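Local coordinates for oligopeptide-binding protein oppA (PDB 3DRF) that captures oligopeptides in a voluminous venus-flytrap cavity and hands them to the ABC transporter OppABCDF for uptake into the bacterial cell, at residues L505-S510 against K520-K525; S499-D504 against N531-V536; P180-T183 against G188-L191; S359-I364 against P479-L484; S139-N142 against L146-Y149. All coordinates share one frame; numbering follows the deposited sequence. Where two conformers were deposited one is given.

Contact 1. Residues L505-S510 against K520-K525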
# COMPACT_ATOMS: atom_id res chain seq x y z
N LEU A 505 -5.31 -14.68 10.37
CA LEU A 505 -5.83 -13.40 9.84
C LEU A 505 -7.28 -13.19 10.34
O LEU A 505 -7.60 -12.13 10.83
CB LEU A 505 -5.86 -13.40 8.30
CG LEU A 505 -4.43 -13.22 7.67
CD1 LEU A 505 -4.53 -13.55 6.19
CD2 LEU A 505 -3.81 -11.83 7.86
N ASN A 506 -8.07 -14.24 10.27
CA ASN A 506 -9.49 -14.15 10.70
C ASN A 506 -9.57 -13.97 12.24
O ASN A 506 -10.37 -13.21 12.69
CB ASN A 506 -10.27 -15.40 10.24
CG ASN A 506 -10.42 -15.48 8.72
OD1 ASN A 506 -10.18 -14.56 8.00
ND2 ASN A 506 -10.84 -16.63 8.29
N ASP A 507 -8.71 -14.67 12.97
CA ASP A 507 -8.74 -14.56 14.46
C ASP A 507 -8.49 -13.11 14.92
O ASP A 507 -9.12 -12.65 15.84
CB ASP A 507 -7.75 -15.58 15.07
CG ASP A 507 -8.05 -15.88 16.52
OD1 ASP A 507 -9.22 -15.97 16.87
OD2 ASP A 507 -7.14 -16.07 17.25
N ILE A 508 -7.55 -12.42 14.26
CA ILE A 508 -7.22 -11.02 14.56
C ILE A 508 -8.46 -10.10 14.48
O ILE A 508 -8.59 -9.17 15.22
CB ILE A 508 -6.08 -10.57 13.63
CG1 ILE A 508 -4.74 -11.14 14.16
CG2 ILE A 508 -6.06 -9.02 13.47
CD1 ILE A 508 -3.57 -11.11 13.09
N ASP A 509 -9.33 -10.44 13.55
CA ASP A 509 -10.52 -9.58 13.29
C ASP A 509 -11.82 -10.21 13.77
O ASP A 509 -12.85 -9.73 13.51
CB ASP A 509 -10.63 -9.19 11.77
CG ASP A 509 -9.51 -8.29 11.30
OD1 ASP A 509 -8.92 -7.62 12.10
OD2 ASP A 509 -9.24 -8.34 10.13
N SER A 510 -11.72 -11.29 14.53
CA SER A 510 -12.89 -11.99 15.05
C SER A 510 -13.57 -11.21 16.22
O SER A 510 -13.03 -10.31 16.79
CB SER A 510 -12.48 -13.40 15.54
OG SER A 510 -11.78 -13.37 16.76
N LYS A 520 -4.22 -8.89 20.84
CA LYS A 520 -2.76 -8.84 20.92
C LYS A 520 -2.12 -10.22 20.75
O LYS A 520 -1.21 -10.35 20.01
CB LYS A 520 -2.34 -8.24 22.28
CG LYS A 520 -0.81 -7.97 22.40
CD LYS A 520 -0.51 -7.47 23.86
CE LYS A 520 0.99 -7.05 24.07
NZ LYS A 520 1.14 -5.66 23.69
N ALA A 521 -2.64 -11.23 21.43
CA ALA A 521 -2.13 -12.60 21.28
C ALA A 521 -2.35 -13.15 19.86
O ALA A 521 -1.50 -13.85 19.37
CB ALA A 521 -2.76 -13.54 22.35
N ALA A 522 -3.46 -12.80 19.24
CA ALA A 522 -3.68 -13.18 17.85
C ALA A 522 -2.67 -12.52 16.92
O ALA A 522 -2.15 -13.15 16.08
CB ALA A 522 -5.11 -12.81 17.49
N PHE A 523 -2.37 -11.25 17.14
CA PHE A 523 -1.33 -10.55 16.35
C PHE A 523 0.05 -11.19 16.56
O PHE A 523 0.77 -11.30 15.65
CB PHE A 523 -1.29 -9.04 16.68
CG PHE A 523 -2.10 -8.18 15.71
CD1 PHE A 523 -1.75 -8.04 14.38
CD2 PHE A 523 -3.23 -7.52 16.15
CE1 PHE A 523 -2.49 -7.26 13.50
CE2 PHE A 523 -3.97 -6.70 15.28
CZ PHE A 523 -3.60 -6.59 13.96
N VAL A 524 0.38 -11.57 17.79
CA VAL A 524 1.69 -12.21 18.05
C VAL A 524 1.77 -13.56 17.29
O VAL A 524 2.74 -13.86 16.70
CB VAL A 524 1.93 -12.40 19.57
CG1 VAL A 524 3.11 -13.36 19.82
CG2 VAL A 524 2.21 -11.06 20.24
N LYS A 525 0.73 -14.35 17.41
CA LYS A 525 0.68 -15.68 16.74
C LYS A 525 0.85 -15.55 15.23
O LYS A 525 1.62 -16.25 14.65
CB LYS A 525 -0.57 -16.47 17.14
CG LYS A 525 -0.59 -17.88 16.49
CD LYS A 525 -1.84 -18.66 16.90
CE LYS A 525 -1.77 -20.14 16.52
NZ LYS A 525 -1.71 -20.33 15.03
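I508 meets A522 and F523 where helices 499-508 and 516-533, joined by a short connection and running roughly antiparallel, come together as a helical hairpin in this solute-binding protein. The backbones are close here, with the CA atoms of I508 and A522 only 5.3 Å apart, a spacing that the small methyl of A522 permits.

The apolar contacts centre on I508, whose two branches do different work. Its CG1 lies against the CB of A522 at 3.7 Å and equally near the carbonyl carbon of that residue. Its CG2, held anti to the backbone N by chi1 (-78° measured to CG1), comes down over one face of the F523 ring as a CH-pi contact, 3.9 Å from the centroid and displaced toward the CZ rim, where the CG2 to CZ distance is 3.5 Å. I508 CD1 lies on the same side of the ring, toward its CD1 edge, 3.8 Å from F523 CD1. The two side chains cross at about a right angle. The F523 ring also stacks with F368 and touches P479, tying the hairpin to neighbouring loops.

D507 adds a van der Waals contact, its OD2 resting 3.8 Å from A522 CB; its polar partner is Y518, whose OH is hydrogen-bonded to OD1. D509 is bridged to R519.

S510 folds back on D507: both its N and its OG donate to D507 O from the same face of the carbonyl plane, the S510 OG to D507 O bond measuring 2.9 Å.

Contact 2. Residues S499-D504 against N531-V536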
# COMPACT_ATOMS: atom_id res chain seq x y z
N SER A 499 -4.06 -22.69 5.51
CA SER A 499 -5.15 -22.68 6.52
C SER A 499 -4.73 -22.04 7.84
O SER A 499 -5.46 -21.30 8.38
CB SER A 499 -5.70 -24.08 6.81
OG SER A 499 -6.33 -24.58 5.63
N GLU A 500 -3.50 -22.27 8.28
CA GLU A 500 -3.02 -21.66 9.53
C GLU A 500 -3.01 -20.14 9.42
O GLU A 500 -3.46 -19.43 10.32
CB GLU A 500 -1.62 -22.18 9.88
CG GLU A 500 -1.00 -21.56 11.12
CD GLU A 500 0.32 -22.21 11.50
OE1 GLU A 500 0.30 -23.33 12.06
OE2 GLU A 500 1.36 -21.59 11.22
N ILE A 501 -2.45 -19.63 8.33
CA ILE A 501 -2.40 -18.16 8.08
C ILE A 501 -3.79 -17.54 7.97
O ILE A 501 -4.05 -16.55 8.56
CB ILE A 501 -1.46 -17.76 6.92
CG1 ILE A 501 -0.01 -18.29 7.17
CG2 ILE A 501 -1.52 -16.22 6.72
CD1 ILE A 501 0.62 -17.82 8.51
N THR A 502 -4.65 -18.16 7.18
CA THR A 502 -6.04 -17.72 7.00
C THR A 502 -6.78 -17.68 8.37
O THR A 502 -7.37 -16.71 8.69
CB THR A 502 -6.79 -18.66 6.04
OG1 THR A 502 -6.30 -18.39 4.72
CG2 THR A 502 -8.31 -18.43 6.10
N LYS A 503 -6.63 -18.74 9.20
CA LYS A 503 -7.23 -18.70 10.53
C LYS A 503 -6.60 -17.62 11.42
O LYS A 503 -7.29 -16.98 12.21
CB LYS A 503 -7.14 -20.06 11.19
CG LYS A 503 -8.04 -21.11 10.54
CD LYS A 503 -8.13 -22.33 11.42
CE LYS A 503 -8.91 -23.45 10.78
NZ LYS A 503 -8.02 -24.36 10.01
N ASP A 504 -5.25 -17.39 11.31
CA ASP A 504 -4.61 -16.30 12.04
C ASP A 504 -5.24 -14.96 11.67
O ASP A 504 -5.48 -14.11 12.53
CB ASP A 504 -3.11 -16.27 11.75
CG ASP A 504 -2.36 -17.38 12.45
OD1 ASP A 504 -2.96 -18.06 13.31
OD2 ASP A 504 -1.16 -17.58 12.15
N ASN A 531 6.55 -15.76 10.07
CA ASN A 531 8.03 -15.93 10.05
C ASN A 531 8.44 -17.43 9.91
O ASN A 531 9.33 -17.74 9.21
CB ASN A 531 8.65 -15.31 11.34
CG ASN A 531 8.76 -13.79 11.27
OD1 ASN A 531 8.54 -13.19 10.25
ND2 ASN A 531 9.09 -13.21 12.37
N LYS A 532 7.72 -18.33 10.55
CA LYS A 532 8.05 -19.78 10.47
C LYS A 532 7.68 -20.37 9.10
O LYS A 532 8.46 -21.05 8.54
CB LYS A 532 7.35 -20.56 11.59
CG LYS A 532 7.78 -22.05 11.56
CD LYS A 532 7.21 -22.80 12.77
CE LYS A 532 7.79 -24.29 12.82
NZ LYS A 532 6.96 -25.24 13.71
N LYS A 533 6.50 -20.03 8.58
CA LYS A 533 6.09 -20.49 7.26
C LYS A 533 7.03 -19.90 6.19
O LYS A 533 7.32 -20.54 5.23
CB LYS A 533 4.65 -20.05 6.96
CG LYS A 533 3.52 -20.73 7.81
CD LYS A 533 3.10 -22.08 7.34
CE LYS A 533 1.94 -22.66 8.20
NZ LYS A 533 1.38 -23.96 7.50
N ALA A 534 7.39 -18.65 6.38
CA ALA A 534 8.39 -17.99 5.54
C ALA A 534 7.95 -17.95 4.07
O ALA A 534 8.73 -18.03 3.18
CB ALA A 534 9.77 -18.70 5.71
N TYR A 535 6.65 -17.74 3.87
CA TYR A 535 6.16 -17.43 2.53
C TYR A 535 6.59 -16.03 2.10
O TYR A 535 6.73 -15.80 0.95
CB TYR A 535 4.63 -17.52 2.51
CG TYR A 535 4.05 -18.91 2.86
CD1 TYR A 535 4.61 -20.10 2.42
CD2 TYR A 535 2.90 -19.01 3.65
CE1 TYR A 535 4.03 -21.33 2.72
CE2 TYR A 535 2.33 -20.24 3.95
CZ TYR A 535 2.89 -21.37 3.47
OH TYR A 535 2.35 -22.63 3.71
N VAL A 536 6.79 -15.15 3.09
CA VAL A 536 7.40 -13.84 2.88
C VAL A 536 8.38 -13.64 4.05
O VAL A 536 8.22 -14.25 5.08
CB VAL A 536 6.34 -12.71 2.84
CG1 VAL A 536 5.36 -12.92 1.65
CG2 VAL A 536 5.58 -12.61 4.19
O HOH W 1 -1.93 -24.69 7.52
O HOH W 2 1.13 -25.56 10.15
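The backbones of I501 and K533 stand well apart, their CA atoms 8.8 Å from each other, and helix 516-533 stops at this point, with A534 turning to a positive phi of 60°. Side chains and water therefore span the gap. K533 bends at chi2 (-81°), and the chain beyond then runs extended toward the first turn of helix 499-508. E500 has two conformers, and what follows for its carboxylate holds for one of them. K533 CE passes 3.3 Å from E500 OE2. The charged ends come no nearer than 4.4 Å between E500 OE2 and K533 NZ, too long for a salt bridge, but a water joins them, donating to E500 OE1 and accepting from K533 NZ at 3.1 Å. A second water takes the hydrogen of E500 N at 3.0 Å and has a weak bond from K533 NZ. The lysine's direct ionic partner is D498, which is also hydrogen-bonded to Y535 OH and accepts from I501 N.

Below the polar layer, I501 CD1 lies 4.2 Å from K533 CG, and I501 CG1 approaches the edge of the Y535 ring at CE2, 4.4 Å away. The methylene CB of K533 sits over a face of that same ring. This is the end of the antiparallel helical hairpin away from its turn, where the helices are farther apart than at I508 and A522, bridged by side chains and water.

Contact 3. Residues P180-T183 against G188-L191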
# COMPACT_ATOMS: atom_id res chain seq x y z
N PRO A 180 -13.16 -5.53 15.03
CA PRO A 180 -12.62 -4.62 16.07
C PRO A 180 -11.93 -3.37 15.49
O PRO A 180 -11.93 -2.34 16.08
CB PRO A 180 -11.63 -5.54 16.86
CG PRO A 180 -11.33 -6.67 15.92
CD PRO A 180 -12.61 -6.90 15.16
N GLY A 181 -11.41 -3.47 14.29
CA GLY A 181 -10.80 -2.32 13.64
C GLY A 181 -11.74 -1.25 13.04
O GLY A 181 -11.26 -0.26 12.54
N MET A 182 -13.05 -1.49 13.04
CA MET A 182 -14.02 -0.60 12.38
C MET A 182 -14.09 0.83 12.93
O MET A 182 -14.60 1.67 12.30
CB MET A 182 -15.41 -1.23 12.40
CG MET A 182 -15.57 -2.32 11.32
SD MET A 182 -17.23 -3.04 11.55
CE MET A 182 -17.35 -4.14 10.09
N THR A 183 -13.56 1.00 14.13
CA THR A 183 -13.45 2.34 14.74
C THR A 183 -12.29 3.19 14.14
O THR A 183 -12.22 4.35 14.43
CB THR A 183 -13.23 2.23 16.25
OG1 THR A 183 -12.11 1.38 16.46
CG2 THR A 183 -14.49 1.66 16.96
N GLY A 188 -10.60 -1.49 6.24
CA GLY A 188 -10.83 -2.29 5.02
C GLY A 188 -12.19 -2.98 4.94
O GLY A 188 -12.55 -3.45 3.93
N TYR A 189 -12.94 -3.01 6.03
CA TYR A 189 -14.29 -3.66 6.09
C TYR A 189 -15.42 -2.78 5.55
O TYR A 189 -16.41 -3.27 5.12
CB TYR A 189 -14.57 -4.19 7.51
CG TYR A 189 -13.68 -5.39 7.85
CD1 TYR A 189 -13.98 -6.63 7.36
CD2 TYR A 189 -12.52 -5.24 8.61
CE1 TYR A 189 -13.19 -7.74 7.64
CE2 TYR A 189 -11.68 -6.34 8.89
CZ TYR A 189 -12.04 -7.59 8.38
OH TYR A 189 -11.27 -8.72 8.61
N PHE A 190 -15.22 -1.47 5.57
CA PHE A 190 -16.06 -0.52 4.80
C PHE A 190 -15.11 0.49 4.20
O PHE A 190 -14.08 0.78 4.73
CB PHE A 190 -17.22 0.10 5.60
CG PHE A 190 -16.79 0.94 6.78
CD1 PHE A 190 -16.54 2.32 6.64
CD2 PHE A 190 -16.67 0.36 8.06
CE1 PHE A 190 -16.17 3.09 7.76
CE2 PHE A 190 -16.29 1.13 9.15
CZ PHE A 190 -16.07 2.47 9.03
N LEU A 191 -15.48 0.97 3.04
CA LEU A 191 -14.63 1.87 2.25
C LEU A 191 -14.89 3.33 2.64
O LEU A 191 -15.86 3.65 3.28
CB LEU A 191 -14.86 1.64 0.71
CG LEU A 191 -14.59 0.17 0.24
CD1 LEU A 191 -14.96 -0.04 -1.25
CD2 LEU A 191 -13.09 -0.24 0.54
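M182 carries most of this contact, touching both Y189 and F190 with different parts of itself. Its side chain is stretched out, chi2 at 176° and the next torsion also near trans, which brings the terminal CE within 3.8 Å of Y189 CB. The two side chains cross at about a right angle.

F190 takes the near end of the methionine. With CG standing between its own backbone N and carbonyl carbon (chi1 62°), the ring turns its edge to the other segment: CE2 lies 4.1 Å from M182 CB, and the carbonyl oxygen M182 O points at this same edge, near the ring plane, 3.6 Å from CE2 and 3.7 Å from F190 CZ. Ring hydrogens facing a carbonyl oxygen in this way would be mildly attractive electrostatically. The F190 side chain also packs on V89, L91, Y119 and Y123.

Y189 offers M182 its CB, while the phenol reaches away to D509, where OH is hydrogen-bonded to OD2. N187 OD1 accepts a hydrogen bond from Y189 N.

Both segments belong to one long loop between strand 170-174 and helix 197-200, folded back on itself against strand 87-92 and helix 116-127. The loop probably belongs to the additional domain that peptide-binding members of the family carry beside the two flytrap lobes.

Contact 4. Residues S359-I364 against P479-L484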
# COMPACT_ATOMS: atom_id res chain seq x y z
N SER A 359 9.29 -8.57 12.09
CA SER A 359 7.92 -9.05 11.74
C SER A 359 7.27 -8.09 10.74
O SER A 359 7.84 -7.14 10.36
CB SER A 359 7.05 -9.18 12.99
OG SER A 359 6.46 -7.93 13.26
N LEU A 360 6.06 -8.44 10.32
CA LEU A 360 5.30 -7.64 9.36
C LEU A 360 4.48 -6.48 9.95
O LEU A 360 3.97 -5.70 9.24
CB LEU A 360 4.37 -8.56 8.54
CG LEU A 360 5.10 -9.68 7.74
CD1 LEU A 360 4.08 -10.70 7.17
CD2 LEU A 360 5.96 -9.04 6.64
N ILE A 361 4.44 -6.40 11.25
CA ILE A 361 3.66 -5.33 11.92
C ILE A 361 4.59 -4.19 12.40
O ILE A 361 5.40 -4.42 13.26
CB ILE A 361 2.85 -5.87 13.12
CG1 ILE A 361 1.90 -7.05 12.71
CG2 ILE A 361 2.07 -4.72 13.76
CD1 ILE A 361 0.76 -6.64 11.71
N PRO A 362 4.47 -3.01 11.86
CA PRO A 362 5.47 -1.98 12.14
C PRO A 362 5.25 -1.24 13.48
O PRO A 362 4.22 -1.29 14.01
CB PRO A 362 5.35 -1.01 10.95
CG PRO A 362 3.94 -1.11 10.56
CD PRO A 362 3.58 -2.60 10.75
N PRO A 363 6.28 -0.54 13.92
CA PRO A 363 6.28 0.13 15.25
C PRO A 363 5.19 1.15 15.46
O PRO A 363 4.78 1.31 16.55
CB PRO A 363 7.66 0.85 15.29
CG PRO A 363 8.57 0.02 14.43
CD PRO A 363 7.65 -0.57 13.31
N ILE A 364 4.74 1.81 14.41
CA ILE A 364 3.62 2.75 14.57
C ILE A 364 2.39 2.11 15.25
O ILE A 364 1.69 2.75 15.96
CB ILE A 364 3.25 3.43 13.22
CG1 ILE A 364 2.26 4.59 13.49
CG2 ILE A 364 2.73 2.41 12.19
CD1 ILE A 364 2.18 5.53 12.41
N PRO A 479 -4.04 -2.00 11.69
CA PRO A 479 -2.98 -3.03 11.51
C PRO A 479 -3.33 -4.40 10.85
O PRO A 479 -2.44 -5.12 10.51
CB PRO A 479 -2.47 -3.26 12.95
CG PRO A 479 -3.60 -2.79 13.84
CD PRO A 479 -4.15 -1.58 13.11
N SER A 480 -4.61 -4.72 10.73
CA SER A 480 -5.01 -5.97 10.05
C SER A 480 -4.42 -6.02 8.62
O SER A 480 -4.45 -5.07 7.90
CB SER A 480 -6.54 -6.07 10.00
OG SER A 480 -6.85 -7.35 9.43
N GLN A 481 -3.90 -7.18 8.29
CA GLN A 481 -3.29 -7.42 6.97
C GLN A 481 -4.11 -8.35 6.08
O GLN A 481 -3.60 -8.89 5.16
CB GLN A 481 -1.83 -7.89 7.11
CG GLN A 481 -1.02 -6.78 7.87
CD GLN A 481 0.48 -7.08 7.88
OE1 GLN A 481 0.92 -8.22 7.76
NE2 GLN A 481 1.25 -6.05 8.04
N GLN A 482 -5.41 -8.46 6.34
CA GLN A 482 -6.34 -9.14 5.40
C GLN A 482 -6.18 -8.63 4.00
O GLN A 482 -6.25 -9.41 3.10
CB GLN A 482 -7.82 -8.91 5.82
CG GLN A 482 -8.21 -9.61 7.18
CD GLN A 482 -8.61 -11.08 6.98
OE1 GLN A 482 -8.38 -11.65 5.99
NE2 GLN A 482 -9.18 -11.68 8.00
N ASP A 483 -5.97 -7.32 3.83
CA ASP A 483 -5.99 -6.76 2.46
C ASP A 483 -4.63 -6.93 1.74
O ASP A 483 -4.52 -6.64 0.61
CB ASP A 483 -6.48 -5.29 2.52
CG ASP A 483 -7.98 -5.18 2.91
OD1 ASP A 483 -8.65 -6.15 3.00
OD2 ASP A 483 -8.36 -4.04 3.07
N LEU A 484 -3.64 -7.46 2.43
CA LEU A 484 -2.36 -7.90 1.82
C LEU A 484 -2.31 -9.41 1.53
O LEU A 484 -1.70 -9.81 0.57
CB LEU A 484 -1.21 -7.56 2.77
CG LEU A 484 -0.97 -6.08 3.11
CD1 LEU A 484 0.32 -5.97 3.91
CD2 LEU A 484 -0.85 -5.17 1.85
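Q481 grips the backbone of L360 from an unexpected direction: its NE2 donates to L360 O at 3.0 Å from well above the carbonyl plane. The donor stands 56° out of that plane and is not on a lone pair. The bond is also bent, with an N-H...O angle of 142°. The reach comes from a side chain extended beyond CG (chi2 -172°), which presents the amide to the opposite loop. Its other end is used too. Q481 OE1 is hydrogen-bonded to Y526 OH and meanwhile rests 3.6 Å from L360 CB, so both ends of the buried amide are occupied and its rotation is fixed.

These segments follow strands 354-356 and 468-474, members of the same mixed sheet of the binding-protein fold, and Q481 sits at the N-cap position of helix 482-485. Farther along that helix D483 and L484 pack on a polar side chain of the bound peptide.

I361 adds a methyl packed on polar atoms. Its CD1 touches both P479 O and Q481 NE2, each at 3.7 Å, and the side chain has an apolar neighbour in F523 of helix 516-533. The loop carrying it is shaped by an ST turn, in which S359 OG accepts from I361 N at 3.2 Å.

Contact 5. Residues S139-N142 against L146-Y149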
# COMPACT_ATOMS: atom_id res chain seq x y z
N SER A 139 -11.99 -9.06 3.11
CA SER A 139 -12.67 -8.08 4.01
C SER A 139 -14.04 -7.68 3.44
O SER A 139 -14.98 -7.49 4.17
CB SER A 139 -11.84 -6.81 4.13
OG SER A 139 -10.51 -7.08 4.64
N LEU A 140 -14.14 -7.56 2.12
CA LEU A 140 -15.39 -7.10 1.46
C LEU A 140 -16.50 -8.17 1.44
O LEU A 140 -17.62 -7.86 1.31
CB LEU A 140 -15.08 -6.60 0.04
CG LEU A 140 -14.26 -5.27 0.06
CD1 LEU A 140 -13.93 -4.91 -1.38
CD2 LEU A 140 -15.04 -4.10 0.72
N ALA A 141 -16.12 -9.44 1.65
CA ALA A 141 -17.10 -10.56 1.77
C ALA A 141 -18.02 -10.47 3.00
O ALA A 141 -19.01 -11.07 3.09
CB ALA A 141 -16.35 -11.90 1.74
N ASN A 142 -17.59 -9.64 3.95
CA ASN A 142 -18.34 -9.39 5.19
C ASN A 142 -19.48 -8.38 5.07
O ASN A 142 -20.23 -8.23 5.98
CB ASN A 142 -17.34 -9.03 6.34
CG ASN A 142 -18.03 -8.67 7.68
OD1 ASN A 142 -18.64 -9.49 8.30
ND2 ASN A 142 -17.89 -7.44 8.09
N LEU A 146 -22.37 -8.73 -0.96
CA LEU A 146 -21.25 -8.20 -1.78
C LEU A 146 -20.50 -9.31 -2.52
O LEU A 146 -20.17 -9.16 -3.67
CB LEU A 146 -20.32 -7.27 -0.97
CG LEU A 146 -19.27 -6.49 -1.84
CD1 LEU A 146 -19.80 -5.74 -3.06
CD2 LEU A 146 -18.61 -5.43 -0.94
N SER A 147 -20.35 -10.46 -1.88
CA SER A 147 -19.76 -11.61 -2.56
C SER A 147 -20.59 -12.01 -3.79
O SER A 147 -20.08 -12.24 -4.83
CB SER A 147 -19.60 -12.80 -1.58
OG SER A 147 -18.69 -12.48 -0.56
N ASP A 148 -21.90 -12.05 -3.65
CA ASP A 148 -22.77 -12.50 -4.75
C ASP A 148 -22.80 -11.42 -5.90
O ASP A 148 -22.91 -11.75 -7.04
CB ASP A 148 -24.18 -12.74 -4.19
CG ASP A 148 -24.34 -14.11 -3.54
OD1 ASP A 148 -23.52 -14.95 -3.63
OD2 ASP A 148 -25.38 -14.26 -2.95
N TYR A 149 -22.68 -10.15 -5.53
CA TYR A 149 -22.49 -9.11 -6.56
C TYR A 149 -21.17 -9.30 -7.32
O TYR A 149 -21.14 -9.30 -8.48
CB TYR A 149 -22.58 -7.73 -5.91
CG TYR A 149 -22.39 -6.60 -6.93
CD1 TYR A 149 -23.46 -6.17 -7.74
CD2 TYR A 149 -21.14 -6.01 -7.13
CE1 TYR A 149 -23.28 -5.17 -8.69
CE2 TYR A 149 -20.98 -4.99 -8.10
CZ TYR A 149 -22.06 -4.59 -8.83
OH TYR A 149 -21.86 -3.60 -9.74
O HOH W 3 -20.97 -11.01 0.96
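L146 sets its CG anti to the backbone N (chi1 -170°), which carries CD2 to the CB and carbonyl oxygen of L140, while S147, with OG anti to its carbonyl carbon (chi1 -64°), lays its hydroxyl across A141. This is a local turn leading into helix 146-150. Residues 139-142 coil like a helix but are held by at most a weak bond from N142 N to S139 O; the helix begins after three intervening residues, the chain turning through about a right angle, with the CA atoms of A141 and S147 5.2 Å apart.

The leucine pair makes the buried half. L146 CD2 touches L140 CB at 3.8 Å and presses on the backbone as well, 3.5 Å from L140 O; L146 CB is nearly as close to that oxygen, at 3.6 Å. The two side chains meet at a slant. Both lean on the end of helix 116-127, L140 against I126 and L146 against A127, so this turn is part of the packing round that helix.

A141 and S147 form the outer half. The methyl CB of A141 has S147 OG against it at 3.3 Å, and the same hydroxyl oxygen is 3.4 Å from A141 CA, a snug fit of a polar atom on carbon. K176 NZ donates to A141 O from outside the pair.

That oxygen has a second link, to a water that bridges the backbones: it donates to A141 O at 2.9 Å and accepts from S147 N at 3.0 Å.

In the fold
Along the chain contact 5 comes first, then contact 3; contact 4 draws a loop from near residue 360 to residue 480 just ahead of the helical hairpin 499-508/516-533, whose near and far ends are contacts 1 and 2, with centres 12 Å apart and the K525-D504 salt bridge between them. Contact 4 lies about 11 Å from contact 1, centre to centre. D509 is the crossroads: its OD2 is probably hydrogen-bonded to both S480 OG and Y189 OH, joining contacts 1, 4 and 3. Contact 5, its centre 22 Å from that of contact 4, needs no such intermediary: S139 OG probably bonds D483 OD1 of helix 482-485 directly, beside the bound peptide.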